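Local coordinates for ORF99 (Acidianus Filamentous Virus 1, PDB 3DF6), which is of unknown function but withstands heat and acid, and belongs to a viral protein family that probably includes anti-CRISPR proteins of the AcrID1 type, at residues E37-N49 and Y61-V75. The protein carries 2 engineered substitutions. Sequence-based numbering, arbitrary orientation. Where two conformers were deposited one is given.
Sequences EFEELIGKPDSSN and YSYDASENAMKKLFV. Engineered in segment 61-75: Met-70 (natural residue Ile). With CA (calcium ion), chain H.
Ile-42, the last residue of helix 35-42, drives its branched side chain into the face of Tyr-61. Its CG2, set anti to the backbone N, stands 3.6 Å from the ring centroid and 4° off the normal, while CD1 runs along to the CE2 side and the hydroxyl. A beta-branched residue suits this place because its two arms span the ring from centre to rim. Tyr-61 is wedged by Pro-45 CG and Ser-48 CB, both near CD1. Phe-38 CE1 reaches Val-75 CG1 at 3.8 Å, and Val-75 CG2 lies at the edge of the Tyr-61 ring, in its plane, so interlocking apolar bumps seat the helix on strands 56-64 and 69-80.

Gly-43 ends the helix with a positive phi, a conformation easy for a residue without a side chain. Tyr-63 OH bonds Ile-42 O, which lies in its ring plane, at a very short 2.5 Å. Pro-45 lies with CB over one face of that ring, 4.2 Å from its centroid, a rigid block between the two tyrosines.

Strand 47-53, at the edge of a five-stranded antiparallel sheet, is entered through a classic beta bulge in its hairpin with strand 56-64: Asp-46 and Ser-47 both face Ser-62, whose O accepts a bond from Asp-46 N (2.8 Å) and a weak one from Ser-47 N, while Ser-62 N donates to Ser-47 O (2.9 Å). Asp-46 OD2 accepts Asp-64 N at 2.7 Å, almost straight at 177°. The Asp-46 and Asp-64 carboxylates are stacked, their OD2 atoms 3.2 Å apart, and a water donates to Asp-46 OD1 and Asp-64 OD2. This closeness would probably raise the pKa of one, and protonation would ease the repulsion, consistent with the protein's stability in acid.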
ATOM      1  N   GLU C  37       5.077  -5.330 -17.507  1.00 14.50           N
ATOM      2  CA  GLU C  37       4.930  -5.003 -16.097  0.50 14.65           C
ATOM      3  C   GLU C  37       3.443  -5.042 -15.691  1.00 14.49           C
ATOM      4  O   GLU C  37       3.102  -5.609 -14.632  1.00 14.48           O
ATOM      5  CB  GLU C  37       5.596  -3.647 -15.762  0.50 14.55           C
ATOM      6  CG  GLU C  37       7.071  -3.497 -16.314  0.50 16.27           C
ATOM      7  CD  GLU C  37       7.701  -2.145 -15.950  0.50 16.18           C
ATOM      8  OE1 GLU C  37       7.053  -1.085 -16.182  0.50 17.21           O
ATOM      9  OE2 GLU C  37       8.857  -2.138 -15.427  0.50 19.27           O
ATOM     10  N   PHE C  38       2.578  -4.450 -16.516  1.00 14.24           N
ATOM     11  CA  PHE C  38       1.134  -4.419 -16.246  1.00 14.71           C
ATOM     12  C   PHE C  38       0.543  -5.830 -16.131  1.00 14.37           C
ATOM     13  O   PHE C  38      -0.245  -6.104 -15.230  1.00 13.98           O
ATOM     14  CB  PHE C  38       0.412  -3.568 -17.300  1.00 15.39           C
ATOM     15  CG  PHE C  38      -1.034  -3.245 -16.962  1.00 16.45           C
ATOM     16  CD1 PHE C  38      -1.345  -2.271 -16.031  1.00 20.00           C
ATOM     17  CD2 PHE C  38      -2.073  -3.882 -17.633  1.00 21.66           C
ATOM     18  CE1 PHE C  38      -2.679  -1.966 -15.717  1.00 22.04           C
ATOM     19  CE2 PHE C  38      -3.418  -3.580 -17.341  1.00 23.09           C
ATOM     20  CZ  PHE C  38      -3.711  -2.615 -16.361  1.00 21.12           C
ATOM     21  N   GLU C  39       0.952  -6.717 -17.031  1.00 14.62           N
ATOM     22  CA  GLU C  39       0.538  -8.119 -17.034  1.00 15.43           C
ATOM     23  C   GLU C  39       1.033  -8.896 -15.817  1.00 16.69           C
ATOM     24  O   GLU C  39       0.300  -9.706 -15.218  1.00 16.79           O
ATOM     25  CB  GLU C  39       0.971  -8.781 -18.355  1.00 15.74           C
ATOM     26  CG  GLU C  39       0.100  -8.309 -19.493  1.00 15.24           C
ATOM     27  CD  GLU C  39       0.529  -8.811 -20.848  1.00 19.17           C
ATOM     28  OE1 GLU C  39       1.569  -9.509 -20.947  1.00 18.28           O
ATOM     29  OE2 GLU C  39      -0.196  -8.493 -21.821  1.00 19.79           O
ATOM     30  N   GLU C  40       2.268  -8.623 -15.449  1.00 17.52           N
ATOM     31  CA  GLU C  40       2.860  -9.140 -14.231  1.00 19.17           C
ATOM     32  C   GLU C  40       2.090  -8.683 -12.988  1.00 18.86           C
ATOM     33  O   GLU C  40       1.890  -9.470 -12.070  1.00 18.45           O
ATOM     34  CB  GLU C  40       4.333  -8.713 -14.164  0.80 19.54           C
ATOM     35  CG  GLU C  40       5.134  -9.346 -13.061  0.80 24.57           C
ATOM     36  CD  GLU C  40       5.176 -10.861 -13.115  0.80 30.67           C
ATOM     37  OE1 GLU C  40       5.209 -11.438 -14.233  0.80 31.84           O
ATOM     38  OE2 GLU C  40       5.195 -11.469 -12.015  0.80 33.22           O
ATOM     39  N   LEU C  41       1.653  -7.423 -12.981  1.00 18.96           N
ATOM     40  CA  LEU C  41       0.895  -6.834 -11.872  1.00 19.03           C
ATOM     41  C   LEU C  41      -0.424  -7.576 -11.587  1.00 20.21           C
ATOM     42  O   LEU C  41      -0.759  -7.865 -10.432  1.00 20.47           O
ATOM     43  CB  LEU C  41       0.580  -5.363 -12.180  1.00 18.19           C
ATOM     44  CG  LEU C  41      -0.138  -4.508 -11.115  1.00 18.55           C
ATOM     45  CD1 LEU C  41       0.776  -4.265  -9.912  1.00 15.03           C
ATOM     46  CD2 LEU C  41      -0.597  -3.173 -11.699  1.00 16.88           C
ATOM     47  N   ILE C  42      -1.146  -7.876 -12.660  1.00 20.06           N
ATOM     48  CA  ILE C  42      -2.497  -8.404 -12.607  1.00 21.15           C
ATOM     49  C   ILE C  42      -2.586  -9.935 -12.590  1.00 21.35           C
ATOM     50  O   ILE C  42      -3.532 -10.494 -12.020  1.00 21.49           O
ATOM     51  CB  ILE C  42      -3.305  -7.755 -13.741  1.00 21.61           C
ATOM     52  CG1 ILE C  42      -3.520  -6.290 -13.361  1.00 21.24           C
ATOM     53  CG2 ILE C  42      -4.628  -8.471 -14.004  1.00 23.75           C
ATOM     54  CD1 ILE C  42      -3.696  -5.375 -14.524  1.00 23.86           C
ATOM     55  N   GLY C  43      -1.591 -10.612 -13.164  1.00 20.54           N
ATOM     56  CA  GLY C  43      -1.551 -12.071 -13.127  1.00 19.89           C
ATOM     57  C   GLY C  43      -2.678 -12.702 -13.919  1.00 19.87           C
ATOM     58  O   GLY C  43      -3.035 -12.225 -14.997  1.00 18.68           O
ATOM     59  N   LYS C  44      -3.252 -13.772 -13.373  1.00 19.68           N
ATOM     60  CA  LYS C  44      -4.312 -14.499 -14.049  1.00 19.57           C
ATOM     61  C   LYS C  44      -5.596 -14.449 -13.214  1.00 19.23           C
ATOM     62  O   LYS C  44      -5.885 -15.389 -12.480  1.00 19.50           O
ATOM     63  CB  LYS C  44      -3.902 -15.960 -14.234  1.00 20.34           C
ATOM     64  CG  LYS C  44      -2.560 -16.183 -14.930  1.00 22.08           C
ATOM     65  CD  LYS C  44      -2.631 -15.867 -16.406  1.00 23.92           C
ATOM     66  CE  LYS C  44      -1.279 -16.180 -17.079  1.00 25.22           C
ATOM     67  NZ  LYS C  44      -1.454 -16.366 -18.531  1.00 27.32           N
ATOM     68  N   PRO C  45      -6.373 -13.355 -13.314  1.00 18.55           N
ATOM     69  CA  PRO C  45      -7.559 -13.288 -12.461  1.00 16.91           C
ATOM     70  C   PRO C  45      -8.590 -14.330 -12.884  1.00 16.06           C
ATOM     71  O   PRO C  45      -8.624 -14.754 -14.049  1.00 15.03           O
ATOM     72  CB  PRO C  45      -8.102 -11.882 -12.706  1.00 17.24           C
ATOM     73  CG  PRO C  45      -7.100 -11.180 -13.549  1.00 18.50           C
ATOM     74  CD  PRO C  45      -6.240 -12.182 -14.193  1.00 18.04           C
ATOM     75  N   ASP C  46      -9.435 -14.741 -11.962  1.00 13.86           N
ATOM     76  CA  ASP C  46     -10.544 -15.630 -12.319  1.00 13.36           C
ATOM     77  C   ASP C  46     -11.701 -14.925 -12.994  1.00 12.72           C
ATOM     78  O   ASP C  46     -12.518 -15.561 -13.659  1.00 11.42           O
ATOM     79  CB  ASP C  46     -11.013 -16.373 -11.090  1.00 13.51           C
ATOM     80  CG  ASP C  46      -9.906 -17.211 -10.506  1.00 15.00           C
ATOM     81  OD1 ASP C  46      -9.327 -18.033 -11.262  1.00 18.13           O
ATOM     82  OD2 ASP C  46      -9.584 -17.009  -9.332  1.00 16.26           O
ATOM     83  N   SER C  47     -11.764 -13.614 -12.798  1.00 13.32           N
ATOM     84  CA  SER C  47     -12.799 -12.750 -13.389  0.50 13.92           C
ATOM     85  C   SER C  47     -12.251 -11.351 -13.564  1.00 13.91           C
ATOM     86  O   SER C  47     -11.357 -10.946 -12.808  1.00 13.79           O
ATOM     87  CB  SER C  47     -14.002 -12.645 -12.449  0.50 14.28           C
ATOM     88  OG  SER C  47     -14.884 -13.731 -12.606  0.50 15.41           O
ATOM     89  N   SER C  48     -12.836 -10.590 -14.485  1.00 13.78           N
ATOM     90  CA  SER C  48     -12.480  -9.205 -14.657  1.00 14.04           C
ATOM     91  C   SER C  48     -13.652  -8.418 -15.186  1.00 13.84           C
ATOM     92  O   SER C  48     -14.546  -8.970 -15.833  1.00 12.11           O
ATOM     93  CB  SER C  48     -11.286  -9.061 -15.630  1.00 14.63           C
ATOM     94  OG  SER C  48     -11.712  -9.268 -16.974  1.00 16.32           O
ATOM     95  N   ASN C  49     -13.612  -7.123 -14.887  1.00 14.50           N
ATOM     96  CA  ASN C  49     -14.526  -6.148 -15.465  0.50 15.19           C
ATOM     97  C   ASN C  49     -13.676  -4.929 -15.757  1.00 15.64           C
ATOM     98  O   ASN C  49     -12.754  -4.629 -15.026  1.00 15.75           O
ATOM     99  CB  ASN C  49     -15.649  -5.786 -14.478  0.50 15.97           C
ATOM    100  CG  ASN C  49     -16.773  -4.982 -15.124  0.50 16.88           C
ATOM    101  OD1 ASN C  49     -17.230  -5.291 -16.235  0.50 19.52           O
ATOM    102  ND2 ASN C  49     -17.239  -3.953 -14.413  0.50 18.84           N
ATOM    103  N   TYR C  61     -10.370  -6.886 -10.916  1.00 14.18           N
ATOM    104  CA  TYR C  61      -9.921  -8.262 -11.117  1.00 13.86           C
ATOM    105  C   TYR C  61     -10.204  -9.065  -9.865  1.00 13.97           C
ATOM    106  O   TYR C  61      -9.840  -8.652  -8.777  1.00 13.41           O
ATOM    107  CB  TYR C  61      -8.431  -8.290 -11.400  1.00 14.36           C
ATOM    108  CG  TYR C  61      -8.031  -7.422 -12.578  1.00 14.93           C
ATOM    109  CD1 TYR C  61      -8.309  -7.822 -13.891  1.00 15.21           C
ATOM    110  CD2 TYR C  61      -7.383  -6.215 -12.379  1.00 14.74           C
ATOM    111  CE1 TYR C  61      -7.935  -7.009 -14.997  1.00 17.49           C
ATOM    112  CE2 TYR C  61      -6.996  -5.408 -13.460  1.00 16.19           C
ATOM    113  CZ  TYR C  61      -7.275  -5.809 -14.753  1.00 16.89           C
ATOM    114  OH  TYR C  61      -6.884  -5.007 -15.802  1.00 19.61           O
ATOM    115  N   SER C  62     -10.840 -10.221 -10.032  1.00 14.07           N
ATOM    116  CA  SER C  62     -11.219 -11.076  -8.908  1.00 13.71           C
ATOM    117  C   SER C  62     -10.369 -12.362  -8.922  1.00 13.41           C
ATOM    118  O   SER C  62     -10.105 -12.929  -9.996  1.00 12.02           O
ATOM    119  CB  SER C  62     -12.728 -11.386  -8.992  1.00 14.03           C
ATOM    120  OG  SER C  62     -13.469 -10.161  -8.924  1.00 17.03           O
ATOM    121  N   TYR C  63      -9.939 -12.805  -7.733  1.00 12.03           N
ATOM    122  CA  TYR C  63      -9.084 -13.983  -7.587  1.00 13.06           C
ATOM    123  C   TYR C  63      -9.707 -14.869  -6.510  1.00 14.35           C
ATOM    124  O   TYR C  63      -9.942 -14.392  -5.386  1.00 12.42           O
ATOM    125  CB  TYR C  63      -7.639 -13.587  -7.168  1.00 12.96           C
ATOM    126  CG  TYR C  63      -6.992 -12.507  -8.042  1.00 13.38           C
ATOM    127  CD1 TYR C  63      -6.043 -12.850  -9.016  1.00 15.82           C
ATOM    128  CD2 TYR C  63      -7.344 -11.162  -7.909  1.00 15.58           C
ATOM    129  CE1 TYR C  63      -5.453 -11.875  -9.823  1.00 15.09           C
ATOM    130  CE2 TYR C  63      -6.759 -10.180  -8.712  1.00 15.76           C
ATOM    131  CZ  TYR C  63      -5.815 -10.556  -9.667  1.00 15.10           C
ATOM    132  OH  TYR C  63      -5.228  -9.594 -10.461  1.00 16.03           O
ATOM    133  N   ASP C  64      -9.985 -16.132  -6.845  1.00 15.74           N
ATOM    134  CA  ASP C  64     -10.526 -17.082  -5.862  1.00 18.84           C
ATOM    135  C   ASP C  64      -9.434 -17.320  -4.815  1.00 20.31           C
ATOM    136  O   ASP C  64      -8.337 -17.716  -5.156  1.00 20.23           O
ATOM    137  CB  ASP C  64     -10.874 -18.423  -6.518  1.00 19.19           C
ATOM    138  CG  ASP C  64     -11.853 -18.291  -7.670  0.80 22.54           C
ATOM    139  OD1 ASP C  64     -12.695 -17.355  -7.658  0.80 22.23           O
ATOM    140  OD2 ASP C  64     -11.775 -19.155  -8.590  0.80 26.67           O
ATOM    141  N   ALA C  65      -9.693 -17.011  -3.569  1.00 23.94           N
ATOM    142  CA  ALA C  65      -8.603 -17.078  -2.591  1.00 26.91           C
ATOM    143  C   ALA C  65      -8.608 -18.380  -1.825  1.00 28.89           C
ATOM    144  O   ALA C  65      -7.581 -19.052  -1.679  1.00 30.92           O
ATOM    145  CB  ALA C  65      -8.654 -15.900  -1.639  1.00 27.23           C
ATOM    146  N   SER C  66      -9.777 -18.738  -1.336  1.00 30.09           N
ATOM    147  CA  SER C  66      -9.936 -19.815  -0.393  1.00 31.29           C
ATOM    148  C   SER C  66     -11.402 -20.108  -0.527  1.00 31.23           C
ATOM    149  O   SER C  66     -12.060 -19.548  -1.427  1.00 31.89           O
ATOM    150  CB  SER C  66      -9.600 -19.363   1.023  0.80 31.97           C
ATOM    151  OG  SER C  66      -8.216 -19.015   1.129  0.80 34.48           O
ATOM    152  N   GLU C  67     -11.923 -20.979   0.324  1.00 29.31           N
ATOM    153  CA  GLU C  67     -13.265 -21.495   0.091  1.00 28.41           C
ATOM    154  C   GLU C  67     -14.382 -20.432  -0.149  1.00 26.48           C
ATOM    155  O   GLU C  67     -15.056 -20.484  -1.197  1.00 27.93           O
ATOM    156  CB  GLU C  67     -13.646 -22.543   1.146  0.70 28.93           C
ATOM    157  CG  GLU C  67     -13.133 -22.271   2.548  0.70 31.03           C
ATOM    158  CD  GLU C  67     -13.260 -23.488   3.455  0.70 33.36           C
ATOM    159  OE1 GLU C  67     -13.971 -24.457   3.086  0.70 35.28           O
ATOM    160  OE2 GLU C  67     -12.653 -23.472   4.547  0.70 34.57           O
ATOM    161  N   ASN C  68     -14.586 -19.506   0.756  1.00 22.57           N
ATOM    162  CA  ASN C  68     -15.549 -18.414   0.543  1.00 20.38           C
ATOM    163  C   ASN C  68     -14.860 -17.060   0.333  1.00 19.93           C
ATOM    164  O   ASN C  68     -15.506 -16.046   0.115  1.00 20.61           O
ATOM    165  CB  ASN C  68     -16.553 -18.290   1.698  1.00 19.53           C
ATOM    166  CG  ASN C  68     -17.470 -19.482   1.821  1.00 17.86           C
ATOM    167  OD1 ASN C  68     -17.450 -20.156   2.836  1.00 15.47           O
ATOM    168  ND2 ASN C  68     -18.290 -19.730   0.806  1.00 17.52           N
ATOM    169  N   ALA C  69     -13.544 -17.041   0.376  1.00 18.95           N
ATOM    170  CA  ALA C  69     -12.813 -15.792   0.320  1.00 18.55           C
ATOM    171  C   ALA C  69     -12.460 -15.483  -1.126  1.00 18.62           C
ATOM    172  O   ALA C  69     -12.071 -16.361  -1.890  1.00 17.67           O
ATOM    173  CB  ALA C  69     -11.575 -15.872   1.178  1.00 18.21           C
HETATM  174  N   MSE C  70     -12.640 -14.230  -1.493  1.00 18.60           N
HETATM  175  CA  MSE C  70     -12.228 -13.726  -2.780  1.00 20.96           C
HETATM  176  C   MSE C  70     -11.353 -12.490  -2.581  0.70 17.99           C
HETATM  177  O   MSE C  70     -11.602 -11.687  -1.695  1.00 18.02           O
HETATM  178  CB  MSE C  70     -13.472 -13.394  -3.591  0.70 20.09           C
HETATM  179  CG  MSE C  70     -13.256 -12.328  -4.578  0.70 24.92           C
HETATM  180 SE   MSE C  70     -14.647 -12.393  -5.854  0.70 37.22          SE
HETATM  181  CE  MSE C  70     -15.833 -11.047  -5.156  0.70 35.22           C
ATOM    182  N   LYS C  71     -10.309 -12.359  -3.383  1.00 16.56           N
ATOM    183  CA  LYS C  71      -9.482 -11.153  -3.378  1.00 15.85           C
ATOM    184  C   LYS C  71      -9.874 -10.348  -4.598  1.00 15.94           C
ATOM    185  O   LYS C  71     -10.000 -10.913  -5.694  1.00 14.60           O
ATOM    186  CB  LYS C  71      -7.984 -11.489  -3.440  1.00 16.11           C
ATOM    187  CG  LYS C  71      -7.334 -12.105  -2.189  1.00 15.67           C
ATOM    188  CD  LYS C  71      -6.945 -11.047  -1.179  1.00 16.32           C
ATOM    189  CE  LYS C  71      -6.403 -11.654   0.123  1.00 14.39           C
ATOM    190  NZ  LYS C  71      -6.128 -10.514   1.039  1.00 12.86           N
ATOM    191  N   LYS C  72     -10.102  -9.050  -4.413  1.00 15.25           N
ATOM    192  CA  LYS C  72     -10.415  -8.171  -5.542  1.00 17.24           C
ATOM    193  C   LYS C  72      -9.387  -7.062  -5.659  1.00 16.63           C
ATOM    194  O   LYS C  72      -9.023  -6.423  -4.660  1.00 15.56           O
ATOM    195  CB  LYS C  72     -11.802  -7.555  -5.423  1.00 17.57           C
ATOM    196  CG  LYS C  72     -12.961  -8.593  -5.503  1.00 21.19           C
ATOM    197  CD  LYS C  72     -14.306  -7.832  -5.465  1.00 22.70           C
ATOM    198  CE  LYS C  72     -15.494  -8.754  -5.652  1.00 28.12           C
ATOM    199  NZ  LYS C  72     -16.838  -8.113  -5.297  1.00 32.64           N
ATOM    200  N   LEU C  73      -8.937  -6.851  -6.890  1.00 15.81           N
ATOM    201  CA  LEU C  73      -7.938  -5.839  -7.215  1.00 15.84           C
ATOM    202  C   LEU C  73      -8.511  -4.815  -8.189  1.00 15.81           C
ATOM    203  O   LEU C  73      -8.991  -5.164  -9.266  1.00 15.83           O
ATOM    204  CB  LEU C  73      -6.710  -6.516  -7.846  1.00 15.27           C
ATOM    205  CG  LEU C  73      -5.501  -5.600  -8.058  1.00 16.91           C
ATOM    206  CD1 LEU C  73      -4.803  -5.339  -6.671  1.00 16.96           C
ATOM    207  CD2 LEU C  73      -4.549  -6.168  -9.092  1.00 15.79           C
ATOM    208  N   PHE C  74      -8.477  -3.543  -7.807  1.00 15.90           N
ATOM    209  CA  PHE C  74      -8.927  -2.473  -8.683  1.00 15.57           C
ATOM    210  C   PHE C  74      -7.706  -1.697  -9.161  1.00 15.58           C
ATOM    211  O   PHE C  74      -6.917  -1.230  -8.340  1.00 14.83           O
ATOM    212  CB  PHE C  74      -9.857  -1.527  -7.921  1.00 15.63           C
ATOM    213  CG  PHE C  74     -11.104  -2.174  -7.431  1.00 16.56           C
ATOM    214  CD1 PHE C  74     -12.271  -2.085  -8.178  1.00 15.89           C
ATOM    215  CD2 PHE C  74     -11.123  -2.870  -6.211  1.00 18.17           C
ATOM    216  CE1 PHE C  74     -13.454  -2.676  -7.735  1.00 18.69           C
ATOM    217  CE2 PHE C  74     -12.300  -3.483  -5.756  1.00 19.97           C
ATOM    218  CZ  PHE C  74     -13.472  -3.388  -6.529  1.00 18.89           C
ATOM    219  N   VAL C  75      -7.559  -1.553 -10.479  1.00 15.31           N
ATOM    220  CA  VAL C  75      -6.438  -0.814 -11.063  1.00 15.04           C
ATOM    221  C   VAL C  75      -7.004   0.301 -11.923  1.00 15.12           C
ATOM    222  O   VAL C  75      -7.741   0.053 -12.871  1.00 14.55           O
ATOM    223  CB  VAL C  75      -5.491  -1.715 -11.929  1.00 15.52           C
ATOM    224  CG1 VAL C  75      -4.300  -0.911 -12.439  1.00 14.75           C
ATOM    225  CG2 VAL C  75      -4.997  -2.922 -11.131  1.00 15.62           C
TER
HETATM  226 CA    CA H 100     -18.163 -22.370   3.299  1.00 21.34          CA
HETATM  227  O   HOH W   1      -8.957 -20.107  -9.857  1.00 16.88           O
HETATM  228  O   HOH W   2     -19.251 -23.122   1.159  1.00 37.00           O
HETATM  229  O   HOH W   3     -19.359 -24.238   4.051  1.00 28.45           O
HETATM  230  O   HOH W   4     -16.158 -23.860   2.506  1.00 30.09           O
HETATM  231  O   HOH W   5     -16.607 -21.776   4.848  1.00 32.04           O